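Local coordinates for ankyrin repeat domain protein (Legionella pneumophila subsp. pneumophila, PDB 6MCA), which is a bacterial effector that interacts with the LARP7 component of the host 7SK snRNP complex, at residues Q73-K78 / T104-T109; A228-Q233 / A249-A254; G415-Q420 / E434-I439. All coordinates share one frame; numbering follows the deposited sequence. Where two conformers were deposited one is given.

Contact 1 of 3, residues Q73-K78 / T104-T109; sequences QLIARK and TKLLLT
Ile75 and Leu106 meet in what is probably the ankyrin-repeat part of the chain, where the last turn of helix 68-76 comes up against helix 101-109, which lies in the predicted ankyrin repeat. The meeting is tip to tip. Ile75 offers a single atom, its CD1 methyl, which comes to 3.8 Å from Leu106 CG and lies about equally close to both methyls of that leucine, seated on the fork of the side chain. Two torsions put it there: CG1 of Ile75 stands anti to the carbonyl carbon (chi1 -68°), and the extended second torsion then sends CD1 straight out. Leu106 answers with CG anti to its own backbone N (chi1 169°). Leu107 starts off pointing away from helix 68-76, but its CD2 swings back to 4.4 Å from Ile75 CD1, a looser, secondary touch. The backbones stay well apart, with the CA atoms of Ile75 and Leu107 8.7 Å from each other. Tyr110, in the loop just beyond, also lies against Ile75. Leu108 packs on helix 91-97 and on helix 134-142, tying the segment to its neighbours. Near the end of helix 101-109, Lys105 O takes two donors from one residue: Thr109 N at 2.9 Å, and Thr109 OG1 at 2.6 Å from the opposite face of the carbonyl plane, 36° out of it. Helix 68-76 ends at Ala76, Arg77 being the first residue to leave helical geometry. Between the two segments, then, everything rests on dispersion between aliphatic carbons, with one isoleucine methyl shared by two leucines and no polar bond to fix an exact register.

Contact 2 of 3, residues A228-Q233 / A249-A254; sequences AAELLQ and AALLKA
A small, buried leucine-on-leucine contact joins Leu231, close to the C-terminal end of helix 215-233, to Leu251, in the closing turn of helix 242-251, just ahead of the five-stranded antiparallel sheet. The two side chains reach toward each other tip to tip. Leu251 CD1 does most of the touching: it sits 3.7 Å from Leu231 CD2 and 3.9 Å from Leu231 CG, so it rests on one flank of the branched end. In both leucines CG is anti to the carbonyl carbon (chi1 -74° in Leu231 and -54° in Leu251), and the two branches thus face each other between well-separated backbones, the CA atoms lying 9.0 Å apart. The other methyl of Leu251, CD2, has Glu230 OE1 at 4.3 Å, a plain van der Waals neighbour. Glu230 is fully stretched, and its carboxylate serves a polar purpose just beside the apolar pair: OE2 makes a salt bridge to Arg247, one turn earlier on helix 242-251, with a weak bond from Tyr234 besides. The salt bridge probably offsets the charge beside the leucines and would favour the ionised carboxylate. Leu312 of helix 305-312 also touches Leu231, and Tyr313 OH bonds to Leu231 O. A type I beta turn from Leu251 to Ala254 leads toward strand 256-263, where Ile258 touches Ala228 and Leu257 touches Leu252. Helices packed against an antiparallel sheet in this way are consistent with the cysteine protease-like fold attributed to this protein.

Contact 3 of 3, residues G415-Q420 / E434-I439; sequences GGILFQ and EKILNI
Ile436 O accepts the backbone N-H of Ile439 at 2.9 Å, three residues on, and it is the side chain of this same Ile436 that does most of the work facing helix 404-421. Its two branches split the task. CD1, carried outward by a nearly extended second torsion (159°), comes to 3.8 Å from Ile417 CG2, and the two isoleucines cross obliquely; it also passes close to the backbone at Leu418 N. CG2 lies 4.1 Å from Leu418 CB. Ile436 thus spans two consecutive residues, Ile417 and Leu418, of the facing helix. The helices concerned, 404-421 and 427-440, are neighbours in sequence joined by a short loop, a helix-loop-helix pair, antiparallel only in a loose sense, in the all-helical C-terminal part of the chain. Here the short segments run at 134° to each other, their axes approaching to 10.0 Å. In the same interface, Leu418 CD2 meets Leu437 CD2 at 3.9 Å, the two side chains crossing at about a right angle. Leu418 gets there with CG anti to the backbone N (chi1 170°), which turns the branch toward Leu437. The surroundings are apolar on more than one side: Leu392 of the long helix 373-399 touches both Ile417 and Ile436, while helix 463-474 supplies Ile471 against Leu418 and Leu472 against Leu437. Lys435, next to Ile436 but facing elsewhere, reaches Asp393 of helix 373-399 in a salt bridge.

The three contacts follow one another along the chain without interleaving, each joining two successive or nearly successive helices, and none shares a helix with another. Contact 1 lies in what is probably the ankyrin-repeat part, contact 2 among the helices flanking the five-stranded sheet, and contact 3 in the helical C-terminal part. Centres of contacts 1 and 2 are about 31 Å apart, those of 2 and 3 about 41 Å, and those of 1 and 3 about 47 Å; contacts 2 and 3 fall on opposite sides of the chain's centre. Each sits in a different part of the chain, consistent with an effector made of several structural parts.

Contact 1 of 3, residues Q73-K78 / T104-T109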
loop_
_atom_site.group_PDB
_atom_site.type_symbol
_atom_site.label_atom_id
_atom_site.label_comp_id
_atom_site.label_asym_id
_atom_site.label_seq_id
_atom_site.Cartn_x
_atom_site.Cartn_y
_atom_site.Cartn_z
ATOM N N GLN A 73 -9.087 -21.117 24.527
ATOM C CA GLN A 73 -8.918 -22.566 24.580
ATOM C C GLN A 73 -7.614 -22.991 23.917
ATOM O O GLN A 73 -6.857 -23.798 24.467
ATOM C CB GLN A 73 -10.109 -23.259 23.917
ATOM C CG GLN A 73 -11.408 -23.133 24.686
ATOM C CD GLN A 73 -11.315 -23.718 26.080
ATOM O OE1 GLN A 73 -10.821 -24.830 26.268
ATOM N NE2 GLN A 73 -11.793 -22.970 27.067
ATOM N N LEU A 74 -7.330 -22.442 22.733
ATOM C CA LEU A 74 -6.115 -22.815 22.010
ATOM C C LEU A 74 -4.862 -22.394 22.769
ATOM O O LEU A 74 -3.873 -23.137 22.808
ATOM C CB LEU A 74 -6.128 -22.196 20.614
ATOM C CG LEU A 74 -7.126 -22.805 19.630
ATOM C CD1 LEU A 74 -7.211 -21.959 18.375
ATOM C CD2 LEU A 74 -6.733 -24.233 19.290
ATOM N N ILE A 75 -4.879 -21.205 23.373
ATOM C CA ILE A 75 -3.730 -20.746 24.147
ATOM C C ILE A 75 -3.537 -21.619 25.379
ATOM O O ILE A 75 -2.403 -21.912 25.779
ATOM C CB ILE A 75 -3.896 -19.260 24.516
ATOM C CG1 ILE A 75 -3.801 -18.389 23.262
ATOM C CG2 ILE A 75 -2.853 -18.832 25.537
ATOM C CD1 ILE A 75 -4.305 -16.978 23.460
ATOM N N ALA A 76 -4.639 -22.059 25.994
ATOM C CA ALA A 76 -4.543 -22.985 27.118
ATOM C C ALA A 76 -3.846 -24.279 26.718
ATOM O O ALA A 76 -3.128 -24.873 27.530
ATOM C CB ALA A 76 -5.934 -23.281 27.678
ATOM N N ARG A 77 -4.040 -24.731 25.483
ATOM C CA ARG A 77 -3.364 -25.919 24.987
ATOM C C ARG A 77 -1.992 -25.599 24.398
ATOM O O ARG A 77 -1.439 -26.415 23.650
ATOM C CB ARG A 77 -4.257 -26.636 23.974
ATOM C CG ARG A 77 -5.642 -26.935 24.545
ATOM C CD ARG A 77 -6.563 -27.601 23.541
ATOM N NE ARG A 77 -7.015 -28.910 24.004
ATOM C CZ ARG A 77 -8.090 -29.102 24.761
ATOM N NH1 ARG A 77 -8.428 -30.328 25.136
ATOM N NH2 ARG A 77 -8.825 -28.068 25.145
ATOM N N LYS A 78 -1.444 -24.423 24.722
ATOM C CA LYS A 78 -0.054 -24.056 24.425
ATOM C C LYS A 78 0.280 -24.157 22.936
ATOM O O LYS A 78 1.294 -24.737 22.541
ATOM C CB LYS A 78 0.922 -24.887 25.263
ATOM C CG LYS A 78 1.256 -24.276 26.622
ATOM C CD LYS A 78 0.082 -24.366 27.585
ATOM N N THR A 104 -6.270 -8.585 20.547
ATOM C CA THR A 104 -4.893 -8.105 20.592
ATOM C C THR A 104 -4.337 -8.170 22.009
ATOM O O THR A 104 -3.192 -8.587 22.217
ATOM C CB THR A 104 -4.813 -6.677 20.053
ATOM O OG1 THR A 104 -5.321 -6.638 18.713
ATOM C CG2 THR A 104 -3.373 -6.179 20.058
ATOM N N LYS A 105 -5.138 -7.766 22.998
ATOM C CA LYS A 105 -4.693 -7.820 24.385
ATOM C C LYS A 105 -4.478 -9.258 24.840
ATOM O O LYS A 105 -3.496 -9.555 25.531
ATOM C CB LYS A 105 -5.706 -7.114 25.287
ATOM C CG LYS A 105 -5.227 -6.884 26.711
ATOM C CD LYS A 105 -6.340 -6.315 27.577
ATOM C CE LYS A 105 -5.883 -6.117 29.013
ATOM N NZ LYS A 105 -7.009 -5.717 29.901
ATOM N N LEU A 106 -5.381 -10.164 24.457
ATOM C CA LEU A 106 -5.214 -11.572 24.799
ATOM C C LEU A 106 -3.925 -12.129 24.208
ATOM O O LEU A 106 -3.167 -12.829 24.889
ATOM C CB LEU A 106 -6.419 -12.378 24.314
ATOM C CG LEU A 106 -6.257 -13.900 24.365
ATOM C CD1 LEU A 106 -6.119 -14.385 25.801
ATOM C CD2 LEU A 106 -7.411 -14.596 23.663
ATOM N N LEU A 107 -3.659 -11.823 22.935
ATOM C CA LEU A 107 -2.452 -12.332 22.292
ATOM C C LEU A 107 -1.196 -11.753 22.933
ATOM O O LEU A 107 -0.234 -12.483 23.199
ATOM C CB LEU A 107 -2.487 -12.026 20.795
ATOM C CG LEU A 107 -3.551 -12.778 19.995
ATOM C CD1 LEU A 107 -3.561 -12.317 18.547
ATOM C CD2 LEU A 107 -3.327 -14.279 20.082
ATOM N N LEU A 108 -1.188 -10.443 23.195
ATOM C CA LEU A 108 -0.020 -9.815 23.805
ATOM C C LEU A 108 0.220 -10.325 25.220
ATOM O O LEU A 108 1.373 -10.402 25.662
ATOM C CB LEU A 108 -0.185 -8.296 23.814
ATOM C CG LEU A 108 -0.058 -7.579 22.469
ATOM C CD1 LEU A 108 -0.470 -6.121 22.600
ATOM C CD2 LEU A 108 1.361 -7.693 21.934
ATOM N N THR A 109 -0.848 -10.677 25.942
ATOM C CA THR A 109 -0.691 -11.180 27.302
ATOM C C THR A 109 0.118 -12.472 27.326
ATOM O O THR A 109 0.927 -12.689 28.236
ATOM C CB THR A 109 -2.065 -11.398 27.939
ATOM O OG1 THR A 109 -2.767 -10.150 28.002
ATOM C CG2 THR A 109 -1.926 -11.966 29.344
#

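Contact 2 of 3, residues A228-Q233 / A249-A254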
loop_
_atom_site.group_PDB
_atom_site.type_symbol
_atom_site.label_atom_id
_atom_site.label_comp_id
_atom_site.label_asym_id
_atom_site.label_seq_id
_atom_site.Cartn_x
_atom_site.Cartn_y
_atom_site.Cartn_z
ATOM N N ALA A 228 -13.411 0.626 0.253
ATOM C CA ALA A 228 -12.571 -0.299 -0.498
ATOM C C ALA A 228 -11.737 -1.147 0.450
ATOM O O ALA A 228 -11.725 -2.381 0.352
ATOM C CB ALA A 228 -11.679 0.472 -1.473
ATOM N N ALA A 229 -11.082 -0.495 1.418
ATOM C CA ALA A 229 -10.278 -1.222 2.393
ATOM C C ALA A 229 -11.090 -2.337 3.033
ATOM O O ALA A 229 -10.670 -3.502 3.043
ATOM C CB ALA A 229 -9.743 -0.260 3.455
ATOM N N GLU A 230 -12.289 -2.005 3.521
ATOM C CA GLU A 230 -13.147 -3.024 4.112
ATOM C C GLU A 230 -13.385 -4.159 3.126
ATOM O O GLU A 230 -13.128 -5.331 3.433
ATOM C CB GLU A 230 -14.470 -2.403 4.560
ATOM C CG GLU A 230 -15.426 -3.391 5.214
ATOM C CD GLU A 230 -16.722 -2.741 5.664
ATOM O OE1 GLU A 230 -16.845 -1.505 5.535
ATOM O OE2 GLU A 230 -17.615 -3.468 6.147
ATOM N N LEU A 231 -13.814 -3.818 1.906
ATOM C CA LEU A 231 -14.111 -4.847 0.917
ATOM C C LEU A 231 -12.880 -5.679 0.596
ATOM O O LEU A 231 -13.005 -6.855 0.233
ATOM C CB LEU A 231 -14.670 -4.212 -0.355
ATOM C CG LEU A 231 -16.111 -3.706 -0.277
ATOM C CD1 LEU A 231 -16.444 -2.857 -1.493
ATOM C CD2 LEU A 231 -17.083 -4.869 -0.146
ATOM N N LEU A 232 -11.686 -5.102 0.738
ATOM C CA LEU A 232 -10.489 -5.880 0.454
ATOM C C LEU A 232 -10.180 -6.843 1.591
ATOM O O LEU A 232 -9.732 -7.970 1.347
ATOM C CB LEU A 232 -9.306 -4.948 0.188
ATOM C CG LEU A 232 -9.352 -4.234 -1.166
ATOM C CD1 LEU A 232 -8.146 -3.325 -1.346
ATOM C CD2 LEU A 232 -9.443 -5.244 -2.301
ATOM N N GLN A 233 -10.445 -6.430 2.835
ATOM C CA GLN A 233 -10.132 -7.288 3.973
ATOM C C GLN A 233 -10.937 -8.581 3.920
ATOM O O GLN A 233 -10.415 -9.661 4.224
ATOM C CB GLN A 233 -10.391 -6.540 5.280
ATOM C CG GLN A 233 -9.620 -7.086 6.468
ATOM C CD GLN A 233 -9.213 -6.000 7.443
ATOM O OE1 GLN A 233 -8.042 -5.879 7.801
ATOM N NE2 GLN A 233 -10.181 -5.202 7.879
ATOM N N ALA A 249 -24.298 -5.354 0.796
ATOM C CA ALA A 249 -25.555 -4.723 0.405
ATOM C C ALA A 249 -25.601 -3.270 0.850
ATOM O O ALA A 249 -26.105 -2.405 0.122
ATOM C CB ALA A 249 -26.736 -5.503 0.983
ATOM N N ALA A 250 -25.084 -2.984 2.046
ATOM C CA ALA A 250 -25.023 -1.602 2.509
ATOM C C ALA A 250 -24.120 -0.760 1.614
ATOM O O ALA A 250 -24.480 0.362 1.235
ATOM C CB ALA A 250 -24.541 -1.555 3.959
ATOM N N LEU A 251 -22.947 -1.290 1.256
ATOM C CA LEU A 251 -21.997 -0.525 0.447
ATOM C C LEU A 251 -22.453 -0.367 -0.999
ATOM O O LEU A 251 -22.052 0.594 -1.669
ATOM C CB LEU A 251 -20.619 -1.176 0.485
ATOM C CG LEU A 251 -20.076 -1.413 1.892
ATOM C CD1 LEU A 251 -19.068 -2.553 1.932
ATOM C CD2 LEU A 251 -19.466 -0.118 2.397
ATOM N N LEU A 252 -23.278 -1.288 -1.504
ATOM C CA LEU A 252 -23.844 -1.110 -2.835
ATOM C C LEU A 252 -24.767 0.096 -2.919
ATOM O O LEU A 252 -25.087 0.532 -4.029
ATOM C CB LEU A 252 -24.598 -2.366 -3.264
ATOM C CG LEU A 252 -23.778 -3.426 -3.994
ATOM C CD1 LEU A 252 -24.666 -4.589 -4.399
ATOM C CD2 LEU A 252 -23.096 -2.817 -5.206
ATOM N N LYS A 253 -25.205 0.638 -1.782
ATOM C CA LYS A 253 -26.020 1.843 -1.753
ATOM C C LYS A 253 -25.196 3.110 -1.567
ATOM O O LYS A 253 -25.760 4.209 -1.614
ATOM C CB LYS A 253 -27.066 1.744 -0.637
ATOM C CG LYS A 253 -28.112 0.668 -0.866
ATOM C CD LYS A 253 -28.968 0.455 0.371
ATOM C CE LYS A 253 -30.102 -0.519 0.093
ATOM N NZ LYS A 253 -30.887 -0.828 1.319
ATOM N N ALA A 254 -23.889 2.984 -1.350
ATOM C CA ALA A 254 -23.037 4.151 -1.211
ATOM C C ALA A 254 -22.960 4.910 -2.535
ATOM O O ALA A 254 -23.078 4.313 -3.610
ATOM C CB ALA A 254 -21.637 3.737 -0.763
#

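Contact 3 of 3, residues G415-Q420 / E434-I439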
loop_
_atom_site.group_PDB
_atom_site.type_symbol
_atom_site.label_atom_id
_atom_site.label_comp_id
_atom_site.label_asym_id
_atom_site.label_seq_id
_atom_site.Cartn_x
_atom_site.Cartn_y
_atom_site.Cartn_z
ATOM N N GLY A 415 20.124 8.785 -1.311
ATOM C CA GLY A 415 21.004 8.577 -2.448
ATOM C C GLY A 415 20.298 7.905 -3.608
ATOM O O GLY A 415 20.543 8.236 -4.772
ATOM N N GLY A 416 19.415 6.950 -3.309
ATOM C CA GLY A 416 18.609 6.352 -4.360
ATOM C C GLY A 416 17.745 7.376 -5.068
ATOM O O GLY A 416 17.685 7.414 -6.301
ATOM N N ILE A 417 17.062 8.223 -4.290
ATOM C CA ILE A 417 16.273 9.309 -4.875
ATOM C C ILE A 417 17.142 10.155 -5.796
ATOM O O ILE A 417 16.812 10.378 -6.968
ATOM C CB ILE A 417 15.636 10.174 -3.773
ATOM C CG1 ILE A 417 14.674 9.352 -2.915
ATOM C CG2 ILE A 417 14.922 11.374 -4.385
ATOM C CD1 ILE A 417 13.988 10.167 -1.838
ATOM N N LEU A 418 18.280 10.620 -5.275
ATOM C CA LEU A 418 19.146 11.527 -6.024
ATOM C C LEU A 418 19.625 10.895 -7.326
ATOM O O LEU A 418 19.589 11.529 -8.387
ATOM C CB LEU A 418 20.336 11.939 -5.156
ATOM C CG LEU A 418 21.472 12.707 -5.835
ATOM C CD1 LEU A 418 20.980 14.039 -6.380
ATOM C CD2 LEU A 418 22.630 12.908 -4.869
ATOM N N PHE A 419 20.072 9.639 -7.268
ATOM C CA PHE A 419 20.665 9.023 -8.448
ATOM C C PHE A 419 19.609 8.648 -9.480
ATOM O O PHE A 419 19.807 8.866 -10.681
ATOM C CB PHE A 419 21.481 7.794 -8.049
ATOM C CG PHE A 419 22.287 7.210 -9.176
ATOM C CD1 PHE A 419 23.435 7.843 -9.627
ATOM C CD2 PHE A 419 21.898 6.026 -9.782
ATOM C CE1 PHE A 419 24.177 7.307 -10.663
ATOM C CE2 PHE A 419 22.638 5.485 -10.818
ATOM C CZ PHE A 419 23.779 6.127 -11.259
ATOM N N GLN A 420 18.478 8.091 -9.043
ATOM C CA GLN A 420 17.522 7.537 -9.991
ATOM C C GLN A 420 16.491 8.543 -10.486
ATOM O O GLN A 420 16.070 8.456 -11.644
ATOM C CB GLN A 420 16.790 6.344 -9.368
ATOM C CG GLN A 420 17.702 5.220 -8.897
ATOM C CD GLN A 420 16.941 3.943 -8.595
ATOM O OE1 GLN A 420 15.985 3.597 -9.290
ATOM N NE2 GLN A 420 17.359 3.238 -7.551
ATOM N N GLU A 434 19.533 19.585 -3.942
ATOM C CA GLU A 434 20.159 20.428 -2.927
ATOM C C GLU A 434 19.784 19.953 -1.528
ATOM O O GLU A 434 20.649 19.802 -0.650
ATOM C CB GLU A 434 19.743 21.886 -3.131
ATOM C CG GLU A 434 20.736 22.905 -2.598
ATOM C CD GLU A 434 21.928 23.091 -3.515
ATOM O OE1 GLU A 434 23.004 22.534 -3.214
ATOM O OE2 GLU A 434 21.786 23.794 -4.538
ATOM N N LYS A 435 18.487 19.714 -1.308
ATOM C CA LYS A 435 18.024 19.169 -0.034
ATOM C C LYS A 435 18.779 17.898 0.336
ATOM O O LYS A 435 19.181 17.717 1.492
ATOM C CB LYS A 435 16.524 18.878 -0.101
ATOM C CG LYS A 435 15.612 20.085 0.015
ATOM C CD LYS A 435 14.172 19.626 0.205
ATOM C CE LYS A 435 13.179 20.744 -0.049
ATOM N NZ LYS A 435 11.779 20.234 -0.062
ATOM N N ILE A 436 18.980 17.007 -0.636
ATOM C CA ILE A 436 19.603 15.716 -0.350
ATOM C C ILE A 436 21.104 15.875 -0.123
ATOM O O ILE A 436 21.676 15.272 0.794
ATOM C CB ILE A 436 19.302 14.725 -1.490
ATOM C CG1 ILE A 436 17.807 14.403 -1.530
ATOM C CG2 ILE A 436 20.119 13.455 -1.328
ATOM C CD1 ILE A 436 17.333 13.871 -2.864
ATOM N N LEU A 437 21.767 16.683 -0.955
ATOM C CA LEU A 437 23.203 16.890 -0.833
ATOM C C LEU A 437 23.569 17.606 0.455
ATOM O O LEU A 437 24.716 17.495 0.902
ATOM C CB LEU A 437 23.726 17.679 -2.032
ATOM C CG LEU A 437 23.770 16.920 -3.361
ATOM C CD1 LEU A 437 24.159 17.851 -4.500
ATOM C CD2 LEU A 437 24.717 15.736 -3.274
ATOM N N ASN A 438 22.630 18.343 1.057
ATOM C CA ASN A 438 22.876 18.868 2.397
ATOM C C ASN A 438 23.262 17.761 3.373
ATOM O O ASN A 438 24.042 17.996 4.303
ATOM C CB ASN A 438 21.642 19.612 2.910
ATOM C CG ASN A 438 21.788 21.114 2.815
ATOM O OD1 ASN A 438 22.731 21.622 2.208
ATOM N ND2 ASN A 438 20.854 21.838 3.421
ATOM N N ILE A 439 22.738 16.556 3.173
ATOM C CA ILE A 439 23.023 15.423 4.042
ATOM C C ILE A 439 24.110 14.526 3.463
ATOM O O ILE A 439 24.997 14.077 4.190
ATOM C CB ILE A 439 21.728 14.625 4.309
ATOM C CG1 ILE A 439 20.756 15.450 5.156
ATOM C CG2 ILE A 439 22.038 13.295 4.981
ATOM C CD1 ILE A 439 19.442 14.754 5.427
#